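Side-chain contacts in lipoprotein (Bacteroides fragilis, PDB 3RWX), which is of unknown function but is a putative outer-membrane lipoprotein with two calycin-like beta-barrel domains: residues Gly20-Asn25 with Val52-Gly57; Tyr131-Thr136 with Gly231-Ser236; Leu143-Ser146 with Thr151-Asp154; Thr217-Thr220 with Pro224-Gly227. All coordinates share one frame; numbering follows the deposited sequence.

Contact 1: residues Gly20-Asn25 with Val52-Gly57; sequences GYSIGN and VTYDSG
The backbones of the two segments come closest at Ser22 and Ser56, whose CA atoms lie 5.9 Å apart, and they are not paired as neighbouring strands. Side-chain hydroxyls make the join. Ser22 points its CB at the other segment. Its OG takes the position beside the backbone N and anti to the carbonyl carbon (chi1 -65°), and from there it meets the phenol of Tyr54. Ser22 OG and Tyr54 OH are 2.6 Å apart in a short hydrogen bond in which either may be the donor. The serine oxygen comes to the edge of the tyrosine ring, near its plane. Tyr54 reaches this point because CG is anti to the backbone N (chi1 170°), which carries the ring forward from strand 50-55. A second link is weak: Ser22 OG is 3.4 Å from Ser56 O, and whether its proton is spent here is unsettled. Ser38 OG bonds to both of these oxygens, so the buried polar atoms form a small cluster. Ser56 OG turns to Gly59 O and Ser58 N instead. Ile120 of strand 118-124 touches both Ser22 and Tyr54. Strand 20-25 belongs to a four-stranded antiparallel sheet, and strand 50-55 to a hairpin with 39-44. A buried contact between these two sheets is consistent with the inside of the first calycin-like beta-barrel.

Contact 2: residues Tyr131-Thr136 with Gly231-Ser236; sequences YHVSGT and GTVSNS
Apolar packing between Val133 and Val233 carries this contact. CG1 of Val133 lies 4.0 Å from CG2 of Val233 and equally close to its CB. The two branched side chains cross obliquely. Val233 points toward the other segment and places CG2 beside its backbone N, facing Val133. Its other methyl, CG1, is anti to the backbone N (chi1 174°) and meets a polar atom, with His132 O 3.7 Å from Val233 CG1. Phe209 and Val170 also touch Val133, and Tyr137 touches Val233, so both valines are buried.

Val233 sits near the end of strand 224-234, just before the chain turns back into strand 237-243. Asn235 and Ser236 at this turn both have left-handed backbone angles, as in a type I' beta-turn. The partner segment, a 3-10 turn at 131-132 and the loop after it, lies between strands 118-124 and 144-147. It packs against the end of a hairpin of the second calycin-like barrel.

Polar and ring contacts lie around the valines. The His132 ring turns from Val233, stacks with Phe209 and bonds through ND1 to a glycerol, probably from the crystallisation liquor. Val133 O accepts from Tyr137 OH, which links the loop to a residue that packs on Val233.

Contact 3: residues Leu143-Ser146 with Thr151-Asp154; sequences LSVS and TYPD
Val145 sets its CG1 methyl alongside the CD2-CE2 edge of the Tyr152 ring, with Val145 CG1 3.7 Å from Tyr152 CD2. The tyrosine ring is swung to this place because CG stands anti to its carbonyl carbon (chi1 -68°). The same ring carbon, Tyr152 CD2, is 3.4 Å from Val145 O, which lies at the ring edge near its plane. That oxygen also accepts the backbone bond from Tyr152 N, at 3.0 Å and almost straight (177° at the hydrogen). Beyond the ring, Tyr152 OH bonds to Arg187 O. Leu177 and Ala255 help to bury Val145.

The two segments belong to a beta-hairpin formed by strands 144-147 and 150-151. Near its turn, Ser146 and Thr151 form an antiparallel non-hydrogen-bonded pair. Their side chains are on one face, with Ser146 CB 3.8 Å from Thr151 OG1. On that side of the sheet Thr151 CG2 also packs 3.9 Å from Ser144 OG.

Past Tyr152 direct pairing between the segments lapses, and two waters bridge them. The first accepts from Val145 N, donates to Leu143 O, and donates to Pro153 O at 2.7 Å. The second accepts from Ser144 OG, donates to Tyr152 O, and donates to Asp154 OD1 at 2.6 Å. Asp154 OD1 has a further, weak bond from Asn142 ND2. Direct backbone bonding returns between Leu143 and Ile155.

Contact 4: residues Thr217-Thr220 with Pro224-Gly227; sequences TTDT and PITG
Ile225 packs across the hairpin against Thr217 and Asp219. Its CB lies 4.2 Å from Thr217 CG2, on the face the two residues share. CG1 is anti to the carbonyl carbon (chi1 -55°), which turns it toward the start of the loop. There Ile225 CG1 is 3.9 Å from Asp219 N and also touches Asp219 CB. The terminal CD1 runs on past the same carbon, with Ile225 CD1 4.4 Å from Asp219 CB.

Backbone bonds fix this pairing. Thr217 and Ile225 form an antiparallel hydrogen-bonded pair. Thr217 N gives to Ile225 O at 3.0 Å. Ile225 N gives to Thr217 O at 2.9 Å. The next pair, Thr218 with Pro224, is non-hydrogen-bonded and suits a residue without an N-H. Thr218 CG2 packs 4.0 Å from Pro224 CA, and the same CA makes a CH...O contact with Thr217 O.

The buried Asp219 carboxylate is held by backbone N-H groups. OD1 accepts from Asn221, as in an Asx turn, and from Thr223. OD2 accepts from Gly192. These donors would probably favour the ionised form.

Strand 212-218 is outermost in a six-stranded antiparallel sheet. Strand 224-234 lies between it and strand 237-243, and Ile225 also touches Ile215 of the outer strand.

How the contacts relate
The contacts fall in two calycin-like beta-barrel domains. Contact 1 comes first along the chain and lies in the first domain. Contacts 2, 3 and 4 lie in the second. Contact 2 closes a long loop, and contacts 3 and 4 follow one another inside it. All three reach the same six-stranded sheet: contact 3 at the edge formed by strand 150-151, contact 4 at the other edge, 212-218. Contacts 2 and 4 share strand 224-234, with centres 23 Å apart. Contacts 1 and 3 are 44 Å apart between centres. Ile23 CD1 and Tyr131 OH pack 3.6 Å apart, so contacts 1 and 2 touch, probably where the two domains adjoin.

Contact 1: residues Gly20-Asn25 with Val52-Gly57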
loop_
_atom_site.group_PDB
_atom_site.type_symbol
_atom_site.label_atom_id
_atom_site.label_comp_id
_atom_site.label_asym_id
_atom_site.label_seq_id
_atom_site.Cartn_x
_atom_site.Cartn_y
_atom_site.Cartn_z
ATOM N N GLY A 20 0.488 15.855 -6.501
ATOM C CA GLY A 20 0.148 14.809 -5.572
ATOM C C GLY A 20 0.658 13.470 -6.017
ATOM O O GLY A 20 1.797 13.349 -6.499
ATOM N N TYR A 21 -0.184 12.455 -5.846
ATOM C CA TYR A 21 0.215 11.101 -6.161
ATOM C C TYR A 21 -0.927 10.347 -6.847
ATOM O O TYR A 21 -2.066 10.806 -6.876
ATOM C CB TYR A 21 0.707 10.388 -4.902
ATOM C CG TYR A 21 -0.342 10.134 -3.872
ATOM C CD1 TYR A 21 -0.601 11.050 -2.890
ATOM C CD2 TYR A 21 -1.068 8.957 -3.861
ATOM C CE1 TYR A 21 -1.582 10.810 -1.902
ATOM C CE2 TYR A 21 -2.050 8.722 -2.891
ATOM C CZ TYR A 21 -2.293 9.657 -1.919
ATOM O OH TYR A 21 -3.238 9.441 -0.932
ATOM N N SER A 22 -0.590 9.215 -7.442
ATOM C CA SER A 22 -1.521 8.498 -8.264
ATOM C C SER A 22 -1.593 7.042 -7.839
ATOM O O SER A 22 -0.572 6.393 -7.628
ATOM C CB SER A 22 -1.124 8.639 -9.731
ATOM O OG SER A 22 -1.237 9.992 -10.148
ATOM N N ILE A 23 -2.821 6.556 -7.703
ATOM C CA ILE A 23 -3.122 5.225 -7.235
ATOM C C ILE A 23 -3.915 4.478 -8.299
ATOM O O ILE A 23 -4.864 5.012 -8.854
ATOM C CB ILE A 23 -3.972 5.295 -5.950
ATOM C CG1 ILE A 23 -3.155 5.941 -4.829
ATOM C CG2 ILE A 23 -4.405 3.918 -5.506
ATOM C CD1 ILE A 23 -1.839 5.282 -4.575
ATOM N N GLY A 24 -3.527 3.231 -8.554
ATOM C CA GLY A 24 -4.136 2.413 -9.599
ATOM C C GLY A 24 -4.901 1.199 -9.099
ATOM O O GLY A 24 -4.519 0.573 -8.117
ATOM N N ASN A 25 -5.978 0.864 -9.801
ATOM C CA ASN A 25 -6.835 -0.273 -9.472
ATOM C C ASN A 25 -7.244 -0.886 -10.791
ATOM O O ASN A 25 -7.605 -0.160 -11.714
ATOM C CB ASN A 25 -8.086 0.185 -8.667
ATOM C CG ASN A 25 -7.736 0.608 -7.196
ATOM O OD1 ASN A 25 -7.681 -0.242 -6.286
ATOM N ND2 ASN A 25 -7.469 1.921 -6.972
ATOM N N VAL A 52 -5.620 20.067 -20.366
ATOM C CA VAL A 52 -5.237 19.369 -19.164
ATOM C C VAL A 52 -4.092 18.441 -19.511
ATOM O O VAL A 52 -4.178 17.688 -20.470
ATOM C CB VAL A 52 -6.415 18.529 -18.603
ATOM C CG1 VAL A 52 -5.995 17.783 -17.357
ATOM C CG2 VAL A 52 -7.637 19.426 -18.343
ATOM N N THR A 53 -3.031 18.504 -18.721
ATOM C CA THR A 53 -1.948 17.540 -18.787
ATOM C C THR A 53 -1.831 16.849 -17.416
ATOM O O THR A 53 -1.643 17.504 -16.413
ATOM C CB THR A 53 -0.624 18.230 -19.151
ATOM O OG1 THR A 53 -0.763 18.848 -20.429
ATOM C CG2 THR A 53 0.522 17.235 -19.208
ATOM N N TYR A 54 -1.959 15.529 -17.390
ATOM C CA TYR A 54 -1.863 14.763 -16.173
ATOM C C TYR A 54 -0.734 13.766 -16.305
ATOM O O TYR A 54 -0.854 12.778 -17.025
ATOM C CB TYR A 54 -3.179 14.041 -15.921
ATOM C CG TYR A 54 -3.171 13.003 -14.799
ATOM C CD1 TYR A 54 -2.492 13.217 -13.634
ATOM C CD2 TYR A 54 -3.893 11.824 -14.916
ATOM C CE1 TYR A 54 -2.498 12.274 -12.613
ATOM C CE2 TYR A 54 -3.925 10.879 -13.904
ATOM C CZ TYR A 54 -3.232 11.106 -12.750
ATOM O OH TYR A 54 -3.255 10.186 -11.731
ATOM N N ASP A 55 0.379 14.054 -15.642
ATOM C CA ASP A 55 1.500 13.135 -15.595
ATOM C C ASP A 55 1.330 12.265 -14.363
ATOM O O ASP A 55 1.595 12.687 -13.245
ATOM C CB ASP A 55 2.822 13.888 -15.545
ATOM C CG ASP A 55 4.010 12.968 -15.695
ATOM O OD1 ASP A 55 3.817 11.737 -15.561
ATOM O OD2 ASP A 55 5.119 13.483 -15.950
ATOM N N SER A 56 0.858 11.050 -14.575
ATOM C CA SER A 56 0.511 10.173 -13.489
ATOM C C SER A 56 1.700 9.499 -12.888
ATOM O O SER A 56 1.579 8.962 -11.790
ATOM C CB SER A 56 -0.407 9.072 -14.004
ATOM O OG SER A 56 0.292 8.213 -14.890
ATOM N N GLY A 57 2.809 9.460 -13.628
ATOM C CA GLY A 57 3.978 8.684 -13.256
ATOM C C GLY A 57 4.060 7.340 -13.958
ATOM O O GLY A 57 5.113 6.712 -14.004
#

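Contact 2: residues Tyr131-Thr136 with Gly231-Ser236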
loop_
_atom_site.group_PDB
_atom_site.type_symbol
_atom_site.label_atom_id
_atom_site.label_comp_id
_atom_site.label_asym_id
_atom_site.label_seq_id
_atom_site.Cartn_x
_atom_site.Cartn_y
_atom_site.Cartn_z
ATOM N N TYR A 131 1.998 3.712 2.681
ATOM C CA TYR A 131 2.409 3.125 1.397
ATOM C C TYR A 131 3.849 2.686 1.410
ATOM O O TYR A 131 4.246 1.874 0.587
ATOM C CB TYR A 131 2.226 4.083 0.217
ATOM C CG TYR A 131 0.783 4.234 -0.216
ATOM C CD1 TYR A 131 0.181 3.297 -1.027
ATOM C CD2 TYR A 131 0.018 5.300 0.217
ATOM C CE1 TYR A 131 -1.133 3.414 -1.406
ATOM C CE2 TYR A 131 -1.293 5.438 -0.168
ATOM C CZ TYR A 131 -1.865 4.486 -0.980
ATOM O OH TYR A 131 -3.186 4.627 -1.356
ATOM N N HIS A 132 4.666 3.235 2.304
ATOM C CA HIS A 132 6.057 2.828 2.336
ATOM C C HIS A 132 6.268 1.499 3.073
ATOM O O HIS A 132 7.383 0.987 3.081
ATOM C CB HIS A 132 6.932 3.926 2.950
ATOM C CG HIS A 132 7.005 5.174 2.127
ATOM N ND1 HIS A 132 7.716 5.246 0.953
ATOM C CD2 HIS A 132 6.466 6.400 2.316
ATOM C CE1 HIS A 132 7.597 6.457 0.442
ATOM N NE2 HIS A 132 6.857 7.182 1.257
ATOM N N VAL A 133 5.241 0.933 3.695
ATOM C CA VAL A 133 5.420 -0.385 4.324
ATOM C C VAL A 133 4.518 -1.495 3.800
ATOM O O VAL A 133 4.836 -2.658 3.958
ATOM C CB VAL A 133 5.267 -0.304 5.851
ATOM C CG1 VAL A 133 6.283 0.706 6.407
ATOM C CG2 VAL A 133 3.847 0.066 6.237
ATOM N N SER A 134 3.418 -1.143 3.153
ATOM C CA SER A 134 2.482 -2.137 2.685
ATOM C C SER A 134 3.083 -3.018 1.589
ATOM O O SER A 134 3.936 -2.579 0.826
ATOM C CB SER A 134 1.218 -1.457 2.172
ATOM O OG SER A 134 1.504 -0.746 0.983
ATOM N N GLY A 135 2.633 -4.270 1.526
ATOM C CA GLY A 135 3.142 -5.227 0.532
ATOM C C GLY A 135 3.183 -6.651 1.066
ATOM O O GLY A 135 2.765 -6.901 2.183
ATOM N N THR A 136 3.692 -7.570 0.257
ATOM C CA THR A 136 3.788 -8.962 0.630
ATOM C C THR A 136 5.261 -9.359 0.726
ATOM O O THR A 136 5.967 -9.423 -0.280
ATOM C CB THR A 136 3.091 -9.875 -0.417
ATOM O OG1 THR A 136 1.684 -9.603 -0.439
ATOM C CG2 THR A 136 3.318 -11.342 -0.085
ATOM N N GLY A 231 9.129 -3.704 14.361
ATOM C CA GLY A 231 9.970 -3.990 13.213
ATOM C C GLY A 231 10.295 -2.799 12.346
ATOM O O GLY A 231 9.940 -1.671 12.658
ATOM N N THR A 232 10.990 -3.062 11.250
ATOM C CA THR A 232 11.365 -2.020 10.320
ATOM C C THR A 232 11.149 -2.496 8.896
ATOM O O THR A 232 11.183 -3.704 8.606
ATOM C CB THR A 232 12.839 -1.621 10.509
ATOM O OG1 THR A 232 13.644 -2.808 10.535
ATOM C CG2 THR A 232 13.045 -0.846 11.830
ATOM N N VAL A 233 10.889 -1.538 8.007
ATOM C CA VAL A 233 10.898 -1.794 6.571
ATOM C C VAL A 233 11.896 -0.830 5.970
ATOM O O VAL A 233 11.955 0.323 6.365
ATOM C CB VAL A 233 9.512 -1.587 5.951
ATOM C CG1 VAL A 233 9.567 -1.708 4.433
ATOM C CG2 VAL A 233 8.504 -2.578 6.552
ATOM N N SER A 234 12.715 -1.312 5.042
ATOM C CA SER A 234 13.579 -0.440 4.283
ATOM C C SER A 234 13.991 -1.089 2.962
ATOM O O SER A 234 14.470 -2.232 2.946
ATOM C CB SER A 234 14.811 -0.093 5.101
ATOM O OG SER A 234 15.635 0.787 4.353
ATOM N N ASN A 235 13.812 -0.352 1.862
ATOM C CA ASN A 235 14.140 -0.843 0.510
ATOM C C ASN A 235 13.680 -2.301 0.283
ATOM O O ASN A 235 14.477 -3.224 0.002
ATOM C CB ASN A 235 15.648 -0.700 0.243
ATOM C CG ASN A 235 16.147 0.744 0.417
ATOM O OD1 ASN A 235 17.181 0.980 1.067
ATOM N ND2 ASN A 235 15.417 1.720 -0.162
ATOM N N SER A 236 12.388 -2.498 0.469
ATOM C CA SER A 236 11.746 -3.795 0.271
ATOM C C SER A 236 12.027 -4.873 1.325
ATOM O O SER A 236 11.452 -5.950 1.200
ATOM C CB SER A 236 12.056 -4.350 -1.119
ATOM O OG SER A 236 11.753 -3.370 -2.089
#

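Contact 3: residues Leu143-Ser146 with Thr151-Asp154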
loop_
_atom_site.group_PDB
_atom_site.type_symbol
_atom_site.label_atom_id
_atom_site.label_comp_id
_atom_site.label_asym_id
_atom_site.label_seq_id
_atom_site.Cartn_x
_atom_site.Cartn_y
_atom_site.Cartn_z
ATOM N N LEU A 143 11.475 -17.367 9.482
ATOM C CA LEU A 143 10.799 -17.140 10.740
ATOM C C LEU A 143 11.439 -18.044 11.796
ATOM O O LEU A 143 11.455 -19.262 11.664
ATOM C CB LEU A 143 9.337 -17.443 10.569
ATOM C CG LEU A 143 8.386 -17.116 11.709
ATOM C CD1 LEU A 143 8.410 -15.651 12.107
ATOM C CD2 LEU A 143 6.982 -17.546 11.261
ATOM N N SER A 144 11.995 -17.428 12.825
ATOM C CA SER A 144 12.744 -18.128 13.863
ATOM C C SER A 144 12.018 -17.893 15.187
ATOM O O SER A 144 11.786 -16.764 15.580
ATOM C CB SER A 144 14.175 -17.601 13.923
ATOM O OG SER A 144 14.867 -18.140 15.025
ATOM N N VAL A 145 11.652 -18.979 15.843
ATOM C CA VAL A 145 10.786 -18.932 16.997
ATOM C C VAL A 145 11.538 -19.468 18.194
ATOM O O VAL A 145 12.224 -20.485 18.098
ATOM C CB VAL A 145 9.555 -19.807 16.756
ATOM C CG1 VAL A 145 8.736 -19.954 18.059
ATOM C CG2 VAL A 145 8.726 -19.256 15.582
ATOM N N SER A 146 11.409 -18.801 19.329
ATOM C CA SER A 146 12.041 -19.307 20.536
ATOM C C SER A 146 11.151 -19.117 21.737
ATOM O O SER A 146 10.281 -18.238 21.760
ATOM C CB SER A 146 13.407 -18.650 20.748
ATOM O OG SER A 146 13.261 -17.267 20.623
ATOM N N THR A 151 15.286 -22.842 20.845
ATOM C CA THR A 151 15.108 -22.188 19.545
ATOM C C THR A 151 14.794 -23.270 18.520
ATOM O O THR A 151 15.534 -24.255 18.350
ATOM C CB THR A 151 16.352 -21.409 19.099
ATOM O OG1 THR A 151 16.713 -20.462 20.112
ATOM C CG2 THR A 151 16.079 -20.665 17.787
ATOM N N TYR A 152 13.682 -23.081 17.838
ATOM C CA TYR A 152 13.176 -24.087 16.925
ATOM C C TYR A 152 13.892 -24.030 15.578
ATOM O O TYR A 152 14.571 -23.053 15.273
ATOM C CB TYR A 152 11.682 -23.891 16.753
ATOM C CG TYR A 152 10.882 -24.203 18.002
ATOM C CD1 TYR A 152 10.673 -25.503 18.407
ATOM C CD2 TYR A 152 10.341 -23.200 18.774
ATOM C CE1 TYR A 152 9.934 -25.805 19.574
ATOM C CE2 TYR A 152 9.589 -23.488 19.927
ATOM C CZ TYR A 152 9.398 -24.792 20.311
ATOM O OH TYR A 152 8.662 -25.072 21.419
ATOM N N PRO A 153 13.754 -25.094 14.769
ATOM C CA PRO A 153 14.292 -24.969 13.430
ATOM C C PRO A 153 13.661 -23.787 12.666
ATOM O O PRO A 153 12.516 -23.407 12.926
ATOM C CB PRO A 153 13.938 -26.320 12.783
ATOM C CG PRO A 153 13.866 -27.270 13.909
ATOM C CD PRO A 153 13.239 -26.450 15.023
ATOM N N ASP A 154 14.439 -23.199 11.774
ATOM C CA ASP A 154 13.941 -22.160 10.899
ATOM C C ASP A 154 12.727 -22.623 10.103
ATOM O O ASP A 154 12.694 -23.739 9.619
ATOM C CB ASP A 154 15.035 -21.707 9.928
ATOM C CG ASP A 154 16.129 -20.912 10.621
ATOM O OD1 ASP A 154 15.841 -20.243 11.641
ATOM O OD2 ASP A 154 17.283 -20.947 10.152
HETATM O O HOH W 1 11.285 -21.179 13.882
HETATM O O HOH W 2 15.046 -20.665 14.114
#

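Contact 4: residues Thr217-Thr220 with Pro224-Gly227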
loop_
_atom_site.group_PDB
_atom_site.type_symbol
_atom_site.label_atom_id
_atom_site.label_comp_id
_atom_site.label_asym_id
_atom_site.label_seq_id
_atom_site.Cartn_x
_atom_site.Cartn_y
_atom_site.Cartn_z
ATOM N N THR A 217 -5.563 -10.388 19.806
ATOM C CA THR A 217 -6.383 -11.013 18.787
ATOM C C THR A 217 -6.460 -12.511 19.070
ATOM O O THR A 217 -6.218 -12.951 20.207
ATOM C CB THR A 217 -5.816 -10.720 17.375
ATOM O OG1 THR A 217 -6.731 -11.169 16.374
ATOM C CG2 THR A 217 -4.452 -11.387 17.151
ATOM N N THR A 218 -6.837 -13.282 18.055
ATOM C CA THR A 218 -6.882 -14.740 18.145
ATOM C C THR A 218 -6.320 -15.287 16.830
ATOM O O THR A 218 -6.473 -14.652 15.796
ATOM C CB THR A 218 -8.342 -15.253 18.349
ATOM O OG1 THR A 218 -9.172 -14.735 17.310
ATOM C CG2 THR A 218 -8.936 -14.805 19.697
ATOM N N ASP A 219 -5.659 -16.439 16.856
ATOM C CA ASP A 219 -5.100 -16.971 15.626
ATOM C C ASP A 219 -6.145 -17.790 14.882
ATOM O O ASP A 219 -7.268 -17.873 15.329
ATOM C CB ASP A 219 -3.795 -17.755 15.886
ATOM C CG ASP A 219 -3.997 -19.109 16.567
ATOM O OD1 ASP A 219 -5.141 -19.570 16.840
ATOM O OD2 ASP A 219 -2.949 -19.733 16.825
ATOM N N THR A 220 -5.777 -18.415 13.766
ATOM C CA THR A 220 -6.750 -19.147 12.956
ATOM C C THR A 220 -7.254 -20.443 13.561
ATOM O O THR A 220 -8.180 -21.022 13.007
ATOM C CB THR A 220 -6.249 -19.389 11.510
ATOM O OG1 THR A 220 -4.925 -19.915 11.539
ATOM C CG2 THR A 220 -6.242 -18.086 10.721
ATOM N N PRO A 224 -6.130 -17.422 21.757
ATOM C CA PRO A 224 -5.836 -15.999 21.967
ATOM C C PRO A 224 -4.341 -15.683 21.796
ATOM O O PRO A 224 -3.494 -16.505 22.119
ATOM C CB PRO A 224 -6.276 -15.769 23.432
ATOM C CG PRO A 224 -7.208 -16.858 23.740
ATOM C CD PRO A 224 -6.721 -18.040 22.960
ATOM N N ILE A 225 -4.031 -14.508 21.270
ATOM C CA ILE A 225 -2.653 -14.066 21.094
ATOM C C ILE A 225 -2.559 -12.662 21.655
ATOM O O ILE A 225 -3.228 -11.769 21.160
ATOM C CB ILE A 225 -2.226 -14.017 19.589
ATOM C CG1 ILE A 225 -2.457 -15.360 18.889
ATOM C CG2 ILE A 225 -0.751 -13.612 19.448
ATOM C CD1 ILE A 225 -1.640 -16.515 19.485
ATOM N N THR A 226 -1.707 -12.476 22.657
ATOM C CA THR A 226 -1.506 -11.183 23.323
ATOM C C THR A 226 -0.009 -10.830 23.327
ATOM O O THR A 226 0.844 -11.673 23.599
ATOM C CB THR A 226 -1.990 -11.268 24.795
ATOM O OG1 THR A 226 -3.310 -11.792 24.801
ATOM C CG2 THR A 226 -2.005 -9.906 25.471
ATOM N N GLY A 227 0.304 -9.572 23.043
ATOM C CA GLY A 227 1.673 -9.129 23.135
ATOM C C GLY A 227 1.955 -7.912 22.305
ATOM O O GLY A 227 1.139 -7.017 22.216
#